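Local coordinates for D-glucosaminate-6-phosphate ammonia lyase (Salmonella typhimurium, PDB 7LCE), which is a pyridoxal-phosphate-dependent enzyme of the aminotransferase-like superfamily, with its cofactor joined covalently to the protein, at residues R60-E65 / F222-K227; D66-S71 / A232-H237; V106-G111 / A155-K160. All coordinates share one frame; numbering follows the deposited sequence.

All three contacts belong to the large domain and to one seven-stranded mixed sheet. Contacts 1 and 2 are neighbours, their centres 11 Å apart at one end of the sheet, where strand 66-70 pairs antiparallel with strand 221-225. Their segments alternate along the chain: helix 47-62 leads into strand 66-70, and strand 221-225 leads into helix 227-234. Contact 3 comes from the sequence in between and pairs strands 105-109 and 153-159 in the parallel part of the sheet, its centre about 20 and 21 Å from the centres of contacts 1 and 2. Residues far apart in sequence thus close one edge of the sheet, while contact 3 joins strands nearer the opposite edge.

Contact 1: R60-E65 / F222-K227; sequences RYTGAE and FITGRK
Thr62 and Thr224 reach toward each other tip to tip, and their hydroxyls share a hydrogen bond of 2.8 Å between Thr62 OG1 and Thr224 OG1. Thr224 carries its OG1 anti to the backbone N (chi1 -176°), which turns it to the end of the helix and also lets it bond Ser67 OG. Ala64 N gives Thr62 OG1 a weak bond of 3.3 Å across the turn at Gly63, the first residue to leave helical geometry, with positive phi.

The second polar group gathers round Glu65. Its OE1 takes the amide of Lys227 on the anti lone pair, at 2.7 Å from Lys227 N and nearly straight (172°), so the carboxylate accepts the first amide of helix 227-234, just after the N-cap residue Arg226. OE2 faces the edge of the Arg226 guanidinium, a long salt bridge with the two planes 70° apart; Arg226 has a second conformer, so this pairing is tentative. Glu65 N adds a weak bond to Gly225 O.

Apolar contact is slight: Thr62 CG2 lies 4.1 Å from Phe222 CE2. The Ala64 methyl lies against the Thr224 hydroxyl and the Gly225 carbonyl oxygen. Helix 47-62 is thereby tied at its end to the antiparallel strand 221-225 of the large-domain sheet; Val200 of helix 198-201 covers Ala64 and Thr224, and Leu254 of helix 248-262 packs on Phe222.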
loop_
_atom_site.group_PDB
_atom_site.type_symbol
_atom_site.label_atom_id
_atom_site.label_comp_id
_atom_site.label_asym_id
_atom_site.label_seq_id
_atom_site.Cartn_x
_atom_site.Cartn_y
_atom_site.Cartn_z
ATOM N N ARG A 60 41.781 15.376 -27.177
ATOM C CA ARG A 60 43.174 15.810 -27.255
ATOM C C ARG A 60 43.421 17.053 -26.412
ATOM O O ARG A 60 44.526 17.237 -25.887
ATOM C CB ARG A 60 43.572 16.058 -28.712
ATOM C CG ARG A 60 43.580 14.797 -29.556
ATOM C CD ARG A 60 43.954 15.078 -31.001
ATOM N NE ARG A 60 43.772 13.895 -31.834
ATOM C CZ ARG A 60 43.956 13.862 -33.147
ATOM N NH1 ARG A 60 44.338 14.937 -33.818
ATOM N NH2 ARG A 60 43.748 12.724 -33.802
ATOM N N TYR A 61 42.410 17.909 -26.262
ATOM C CA TYR A 61 42.580 19.119 -25.467
ATOM C C TYR A 61 42.384 18.858 -23.979
ATOM O O TYR A 61 42.955 19.574 -23.151
ATOM C CB TYR A 61 41.605 20.201 -25.936
ATOM C CG TYR A 61 41.705 20.533 -27.407
ATOM C CD1 TYR A 61 42.655 21.432 -27.875
ATOM C CD2 TYR A 61 40.845 19.950 -28.330
ATOM C CE1 TYR A 61 42.749 21.739 -29.221
ATOM C CE2 TYR A 61 40.931 20.251 -29.677
ATOM C CZ TYR A 61 41.884 21.146 -30.117
ATOM O OH TYR A 61 41.972 21.448 -31.457
ATOM N N THR A 62 41.591 17.845 -23.621
ATOM C CA THR A 62 41.311 17.545 -22.222
ATOM C C THR A 62 42.191 16.445 -21.648
ATOM O O THR A 62 42.334 16.368 -20.423
ATOM C CB THR A 62 39.844 17.138 -22.043
ATOM O OG1 THR A 62 39.639 15.830 -22.591
ATOM C CG2 THR A 62 38.927 18.127 -22.742
ATOM N N GLY A 63 42.766 15.590 -22.490
ATOM C CA GLY A 63 43.585 14.499 -22.006
ATOM C C GLY A 63 42.825 13.283 -21.530
ATOM O O GLY A 63 43.443 12.367 -20.974
ATOM N N ALA A 64 41.510 13.237 -21.729
ATOM C CA ALA A 64 40.711 12.105 -21.295
ATOM C C ALA A 64 40.731 11.004 -22.352
ATOM O O ALA A 64 41.276 11.163 -23.446
ATOM C CB ALA A 64 39.279 12.542 -20.996
ATOM N N GLU A 65 40.113 9.870 -22.024
ATOM C CA GLU A 65 40.113 8.741 -22.947
ATOM C C GLU A 65 39.185 8.993 -24.129
ATOM O O GLU A 65 39.553 8.728 -25.280
ATOM C CB GLU A 65 39.725 7.464 -22.203
ATOM C CG GLU A 65 40.620 7.168 -21.008
ATOM C CD GLU A 65 40.174 5.949 -20.226
ATOM O OE1 GLU A 65 39.008 5.529 -20.395
ATOM O OE2 GLU A 65 40.982 5.422 -19.431
ATOM N N PHE A 222 30.252 19.623 -24.162
ATOM C CA PHE A 222 30.813 18.290 -24.308
ATOM C C PHE A 222 31.039 17.640 -22.952
ATOM O O PHE A 222 31.237 18.316 -21.938
ATOM C CB PHE A 222 32.115 18.321 -25.121
ATOM C CG PHE A 222 33.171 19.233 -24.562
ATOM C CD1 PHE A 222 33.176 20.582 -24.878
ATOM C CD2 PHE A 222 34.180 18.738 -23.755
ATOM C CE1 PHE A 222 34.154 21.425 -24.381
ATOM C CE2 PHE A 222 35.161 19.576 -23.256
ATOM C CZ PHE A 222 35.148 20.920 -23.570
ATOM N N ILE A 223 30.980 16.310 -22.954
ATOM C CA ILE A 223 31.331 15.476 -21.812
ATOM C C ILE A 223 32.657 14.802 -22.122
ATOM O O ILE A 223 32.837 14.254 -23.216
ATOM C CB ILE A 223 30.243 14.428 -21.523
ATOM C CG1 ILE A 223 28.870 15.097 -21.423
ATOM C CG2 ILE A 223 30.584 13.651 -20.262
ATOM C CD1 ILE A 223 27.722 14.118 -21.305
ATOM N N THR A 224 33.580 14.835 -21.166
ATOM C CA THR A 224 34.898 14.239 -21.337
ATOM C C THR A 224 35.235 13.390 -20.119
ATOM O O THR A 224 34.892 13.747 -18.987
ATOM C CB THR A 224 35.967 15.328 -21.562
ATOM O OG1 THR A 224 37.237 14.721 -21.815
ATOM C CG2 THR A 224 36.072 16.255 -20.357
ATOM N N GLY A 225 35.890 12.257 -20.352
ATOM C CA GLY A 225 36.204 11.363 -19.247
ATOM C C GLY A 225 36.635 9.990 -19.723
ATOM O O GLY A 225 37.230 9.845 -20.797
ATOM N N ARG A 226 36.332 8.984 -18.903
ATOM C CA ARG A 226 36.749 7.624 -19.210
ATOM C C ARG A 226 35.889 7.036 -20.322
ATOM O O ARG A 226 34.694 7.323 -20.430
ATOM C CB ARG A 226 36.682 6.746 -17.960
ATOM C CG ARG A 226 37.538 7.269 -16.818
ATOM C CD ARG A 226 37.885 6.179 -15.820
ATOM N NE ARG A 226 38.833 6.652 -14.818
ATOM C CZ ARG A 226 40.142 6.734 -15.010
ATOM N NH1 ARG A 226 40.695 6.390 -16.162
ATOM N NH2 ARG A 226 40.916 7.175 -14.022
ATOM N N LYS A 227 36.518 6.201 -21.155
ATOM C CA LYS A 227 35.849 5.685 -22.345
ATOM C C LYS A 227 34.630 4.836 -22.004
ATOM O O LYS A 227 33.636 4.864 -22.738
ATOM C CB LYS A 227 36.837 4.879 -23.186
ATOM C CG LYS A 227 36.382 4.633 -24.616
ATOM C CD LYS A 227 37.454 3.916 -25.423
ATOM C CE LYS A 227 37.071 3.820 -26.890
ATOM N NZ LYS A 227 38.106 3.100 -27.684
#

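Contact 2: D66-S71 / A232-H237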
loop_
_atom_site.group_PDB
_atom_site.type_symbol
_atom_site.label_atom_id
_atom_site.label_comp_id
_atom_site.label_asym_id
_atom_site.label_seq_id
_atom_site.Cartn_x
_atom_site.Cartn_y
_atom_site.Cartn_z
ATOM N N ASP A 66 37.981 9.501 -23.872
ATOM C CA ASP A 66 37.017 9.769 -24.930
ATOM C C ASP A 66 36.192 10.992 -24.544
ATOM O O ASP A 66 36.282 11.501 -23.423
ATOM C CB ASP A 66 36.124 8.550 -25.194
ATOM C CG ASP A 66 35.499 8.565 -26.583
ATOM O OD1 ASP A 66 35.713 9.546 -27.328
ATOM O OD2 ASP A 66 34.801 7.589 -26.935
ATOM N N SER A 67 35.385 11.463 -25.494
ATOM C CA SER A 67 34.549 12.635 -25.280
ATOM C C SER A 67 33.281 12.507 -26.111
ATOM O O SER A 67 33.221 11.744 -27.078
ATOM C CB SER A 67 35.287 13.934 -25.635
ATOM O OG SER A 67 36.416 14.134 -24.801
ATOM N N TYR A 68 32.261 13.266 -25.717
ATOM C CA TYR A 68 30.981 13.275 -26.413
ATOM C C TYR A 68 30.444 14.697 -26.421
ATOM O O TYR A 68 30.354 15.330 -25.366
ATOM C CB TYR A 68 29.977 12.327 -25.746
ATOM C CG TYR A 68 28.601 12.331 -26.375
ATOM C CD1 TYR A 68 28.398 11.818 -27.650
ATOM C CD2 TYR A 68 27.504 12.834 -25.691
ATOM C CE1 TYR A 68 27.143 11.816 -28.228
ATOM C CE2 TYR A 68 26.243 12.835 -26.262
ATOM C CZ TYR A 68 26.069 12.325 -27.531
ATOM O OH TYR A 68 24.815 12.321 -28.106
ATOM N N ILE A 69 30.079 15.188 -27.607
ATOM C CA ILE A 69 29.620 16.562 -27.778
ATOM C C ILE A 69 28.113 16.624 -27.572
ATOM O O ILE A 69 27.368 15.762 -28.054
ATOM C CB ILE A 69 30.013 17.106 -29.165
ATOM C CG1 ILE A 69 31.532 17.167 -29.308
ATOM C CG2 ILE A 69 29.408 18.481 -29.399
ATOM C CD1 ILE A 69 31.994 17.849 -30.579
ATOM N N THR A 70 27.666 17.645 -26.849
ATOM C CA THR A 70 26.263 17.881 -26.546
ATOM C C THR A 70 25.870 19.285 -27.000
ATOM O O THR A 70 26.703 20.071 -27.462
ATOM C CB THR A 70 25.993 17.703 -25.049
ATOM O OG1 THR A 70 26.757 18.667 -24.313
ATOM C CG2 THR A 70 26.382 16.306 -24.594
ATOM N N SER A 71 24.579 19.599 -26.864
ATOM C CA SER A 71 24.097 20.918 -27.266
ATOM C C SER A 71 24.503 21.993 -26.268
ATOM O O SER A 71 24.706 23.151 -26.650
ATOM C CB SER A 71 22.578 20.900 -27.428
ATOM O OG SER A 71 21.942 20.640 -26.188
ATOM N N ALA A 232 28.571 5.158 -22.482
ATOM C CA ALA A 232 27.206 5.190 -21.967
ATOM C C ALA A 232 26.528 6.519 -22.266
ATOM O O ALA A 232 25.301 6.570 -22.397
ATOM C CB ALA A 232 27.199 4.917 -20.464
ATOM N N CYS A 233 27.302 7.601 -22.373
ATOM C CA CYS A 233 26.726 8.871 -22.801
ATOM C C CYS A 233 26.298 8.798 -24.260
ATOM O O CYS A 233 25.189 9.215 -24.613
ATOM C CB CYS A 233 27.726 10.007 -22.589
ATOM S SG CYS A 233 28.159 10.310 -20.865
ATOM N N LYS A 234 27.169 8.264 -25.123
ATOM C CA LYS A 234 26.828 8.125 -26.535
ATOM C C LYS A 234 25.560 7.304 -26.724
ATOM O O LYS A 234 24.763 7.590 -27.626
ATOM C CB LYS A 234 27.989 7.482 -27.295
ATOM C CG LYS A 234 29.255 8.323 -27.331
ATOM C CD LYS A 234 30.365 7.629 -28.108
ATOM C CE LYS A 234 31.611 8.499 -28.186
ATOM N NZ LYS A 234 32.712 7.845 -28.945
ATOM N N ALA A 235 25.342 6.306 -25.865
ATOM C CA ALA A 235 24.171 5.444 -25.970
ATOM C C ALA A 235 22.862 6.194 -25.774
ATOM O O ALA A 235 21.799 5.634 -26.064
ATOM C CB ALA A 235 24.262 4.307 -24.952
ATOM N N GLN A 236 22.905 7.431 -25.286
ATOM C CA GLN A 236 21.691 8.191 -25.027
ATOM C C GLN A 236 21.084 8.806 -26.283
ATOM O O GLN A 236 20.030 9.445 -26.187
ATOM C CB GLN A 236 21.975 9.289 -23.997
ATOM C CG GLN A 236 22.623 8.782 -22.711
ATOM C CD GLN A 236 21.765 7.771 -21.969
ATOM O OE1 GLN A 236 20.537 7.836 -22.007
ATOM N NE2 GLN A 236 22.413 6.820 -21.301
ATOM N N HIS A 237 21.707 8.627 -27.455
ATOM C CA HIS A 237 21.173 9.210 -28.684
ATOM C C HIS A 237 19.830 8.608 -29.082
ATOM O O HIS A 237 19.056 9.264 -29.788
ATOM C CB HIS A 237 22.171 9.047 -29.833
ATOM C CG HIS A 237 22.206 7.669 -30.418
ATOM N ND1 HIS A 237 23.046 6.681 -29.949
ATOM C CD2 HIS A 237 21.501 7.111 -31.431
ATOM C CE1 HIS A 237 22.862 5.577 -30.652
ATOM N NE2 HIS A 237 21.927 5.811 -31.556
#
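The Tyr68 ring has one face turned to the backbone of helix 227-234. Lys234 CA lies over that face, 4.2 Å from the ring centroid and 18° off the normal, a CH-pi contact, and Cys233 O stands above the same face, displaced toward the rim. The Lys234 chain runs back along the ring, antiparallel to the tyrosine side chain, with its CG 3.6 Å from Tyr68 CD1, while Cys233 CB lies 4.2 Å from Tyr68 CD2. In the His237 ring it is an edge that works: ND1 donates in the ring plane to Lys234 O, at 3.0 Å. His237 N reaches the same oxygen from the other face of its carbonyl plane, so two donors grip Lys234 O.

Strand 66-70 forms one end of the seven-stranded sheet, next to strand 221-225, the one strand that runs against the others. This is the large-domain sheet of fold type I pyridoxal-phosphate enzymes, and helix 227-234 follows directly on the antiparallel strand and packs over Tyr68, which also touches Ile230 of that helix and Val51 of helix 47-62.

Beyond Tyr68 the lysine stays extended from CG to its tip, long enough to bring NZ to Asp66, two residues back along the strand. The two side chains meet at about a right angle, and Lys234 NZ lies 2.9 Å from Asp66 OD2 in a salt bridge, on the syn side of the oxygen but out of the carboxylate plane. Ser67 N, 2.7 Å from Asp66 OD1, comes from above that plane and helps fix the rotation of the carboxylate. Glu52 OE1 is a second acidic partner of the ammonium, which probably keeps Lys234 charged despite its partly buried setting.

Contact 3: V106-G111 / A155-K160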
loop_
_atom_site.group_PDB
_atom_site.type_symbol
_atom_site.label_atom_id
_atom_site.label_comp_id
_atom_site.label_asym_id
_atom_site.label_seq_id
_atom_site.Cartn_x
_atom_site.Cartn_y
_atom_site.Cartn_z
ATOM N N VAL A 106 21.555 10.598 -7.119
ATOM C CA VAL A 106 22.752 11.382 -7.404
ATOM C C VAL A 106 23.114 12.149 -6.141
ATOM O O VAL A 106 22.320 12.963 -5.651
ATOM C CB VAL A 106 22.542 12.340 -8.586
ATOM C CG1 VAL A 106 23.738 13.262 -8.732
ATOM C CG2 VAL A 106 22.315 11.559 -9.867
ATOM N N VAL A 107 24.303 11.888 -5.610
ATOM C CA VAL A 107 24.744 12.455 -4.342
ATOM C C VAL A 107 25.585 13.691 -4.622
ATOM O O VAL A 107 26.593 13.619 -5.337
ATOM C CB VAL A 107 25.531 11.425 -3.519
ATOM C CG1 VAL A 107 26.182 12.096 -2.331
ATOM C CG2 VAL A 107 24.609 10.302 -3.067
ATOM N N MET A 108 25.187 14.823 -4.045
ATOM C CA MET A 108 25.908 16.072 -4.230
ATOM C C MET A 108 25.816 16.897 -2.957
ATOM O O MET A 108 24.981 16.640 -2.084
ATOM C CB MET A 108 25.363 16.861 -5.423
ATOM C CG MET A 108 23.926 17.300 -5.256
ATOM S SD MET A 108 23.326 18.221 -6.682
ATOM C CE MET A 108 24.348 19.689 -6.614
ATOM N N LEU A 109 26.695 17.891 -2.857
ATOM C CA LEU A 109 26.675 18.796 -1.715
ATOM C C LEU A 109 25.469 19.722 -1.790
ATOM O O LEU A 109 25.110 20.214 -2.863
ATOM C CB LEU A 109 27.954 19.630 -1.675
ATOM C CG LEU A 109 29.290 18.914 -1.501
ATOM C CD1 LEU A 109 30.419 19.930 -1.480
ATOM C CD2 LEU A 109 29.293 18.078 -0.232
ATOM N N ARG A 110 24.841 19.963 -0.635
ATOM C CA ARG A 110 23.760 20.943 -0.584
ATOM C C ARG A 110 24.261 22.324 -0.984
ATOM O O ARG A 110 23.548 23.088 -1.645
ATOM C CB ARG A 110 23.139 20.976 0.812
ATOM C CG ARG A 110 22.158 22.122 1.023
ATOM C CD ARG A 110 21.397 21.988 2.331
ATOM N NE ARG A 110 20.250 21.098 2.199
ATOM C CZ ARG A 110 20.230 19.838 2.611
ATOM N NH1 ARG A 110 21.274 19.288 3.206
ATOM N NH2 ARG A 110 19.131 19.113 2.423
ATOM N N GLY A 111 25.497 22.656 -0.613
ATOM C CA GLY A 111 26.086 23.911 -1.035
ATOM C C GLY A 111 26.320 24.022 -2.527
ATOM O O GLY A 111 26.621 25.119 -3.007
ATOM N N ALA A 155 25.474 7.966 -8.819
ATOM C CA ALA A 155 26.636 8.782 -9.149
ATOM C C ALA A 155 26.826 9.842 -8.073
ATOM O O ALA A 155 25.910 10.139 -7.298
ATOM C CB ALA A 155 26.488 9.443 -10.524
ATOM N N LEU A 156 28.027 10.413 -8.047
ATOM C CA LEU A 156 28.338 11.584 -7.239
ATOM C C LEU A 156 28.534 12.778 -8.163
ATOM O O LEU A 156 29.087 12.639 -9.259
ATOM C CB LEU A 156 29.600 11.371 -6.398
ATOM C CG LEU A 156 29.529 10.481 -5.156
ATOM C CD1 LEU A 156 29.400 9.012 -5.529
ATOM C CD2 LEU A 156 30.751 10.708 -4.271
ATOM N N LEU A 157 28.080 13.951 -7.726
ATOM C CA LEU A 157 28.139 15.156 -8.544
ATOM C C LEU A 157 28.892 16.250 -7.802
ATOM O O LEU A 157 28.525 16.611 -6.678
ATOM C CB LEU A 157 26.738 15.638 -8.920
ATOM C CG LEU A 157 26.727 16.849 -9.855
ATOM C CD1 LEU A 157 27.150 16.439 -11.245
ATOM C CD2 LEU A 157 25.360 17.506 -9.889
ATOM N N TYR A 158 29.936 16.775 -8.434
ATOM C CA TYR A 158 30.677 17.925 -7.939
ATOM C C TYR A 158 30.480 19.083 -8.908
ATOM O O TYR A 158 30.673 18.921 -10.116
ATOM C CB TYR A 158 32.165 17.598 -7.793
ATOM C CG TYR A 158 32.972 18.669 -7.092
ATOM C CD1 TYR A 158 33.451 19.773 -7.787
ATOM C CD2 TYR A 158 33.269 18.569 -5.739
ATOM C CE1 TYR A 158 34.194 20.755 -7.153
ATOM C CE2 TYR A 158 34.013 19.546 -5.096
ATOM C CZ TYR A 158 34.473 20.636 -5.809
ATOM O OH TYR A 158 35.213 21.613 -5.180
ATOM N N VAL A 159 30.094 20.241 -8.383
ATOM C CA VAL A 159 29.813 21.419 -9.196
ATOM C C VAL A 159 30.881 22.463 -8.902
ATOM O O VAL A 159 31.026 22.907 -7.756
ATOM C CB VAL A 159 28.409 21.979 -8.919
ATOM C CG1 VAL A 159 28.087 23.106 -9.889
ATOM C CG2 VAL A 159 27.364 20.877 -9.007
ATOM N N LYS A 160 31.626 22.857 -9.934
ATOM C CA LYS A 160 32.609 23.931 -9.832
ATOM C C LYS A 160 31.999 25.194 -10.426
ATOM O O LYS A 160 31.765 25.267 -11.638
ATOM C CB LYS A 160 33.903 23.568 -10.553
ATOM C CG LYS A 160 34.883 24.725 -10.669
ATOM C CD LYS A 160 35.394 25.174 -9.312
ATOM C CE LYS A 160 36.366 26.335 -9.450
ATOM N NZ LYS A 160 36.891 26.786 -8.131
#
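Val107 O is gripped twice from strand 153-159: Leu157 N donates to it at 2.8 Å, and Leu156 CA adds a CA-H...O contact at 3.3 Å. At the other end of the same residue, Val107 N gives a nearly straight bond (170°) to Ala155 O at 2.9 Å, in the carbonyl plane, and Val106 CA leans on that oxygen too. One residue thus bonds to the two neighbours of Leu156, the regular pattern in this parallel part of the large-domain sheet, while Val106 and Met108 turn their backbone groups the other way, to strand 130-134; strand 186-189 lies beyond strand 153-159.

Side chains sort onto the two faces of the sheet. Val106, Met108, Ala155 and Leu157 share one. There Val106 CG1 lies 3.8 Å from Leu157 CB, the two side chains passing at a slant. Met108 and Leu157 run side by side, with Met108 SD 3.9 Å from Leu157 CD2. The thioether bends at its last torsion (chi3 -66°), which carries the methyl on along the neighbouring strand to Val159, where Met108 CE is 4.0 Å from CG2. The Val107 and Leu156 side chains lie on the opposite face and touch only loosely; Leu156 is covered there by Phe175 and Val178 of helix 172-181.

The strand directions differ by 29°, and past Met108 they part: Leu109 N is 4.4 Å from Leu157 O, too far for a bond. Arg110 forms salt bridges with Glu133 of its own chain and with Glu133 of a neighbouring subunit. With every touching side chain apolar and the hydrogen bonds confined to the backbone, the pairing fixes the register at Val107, and where the strands diverge the association passes to the Met108 side chain and its apolar neighbours.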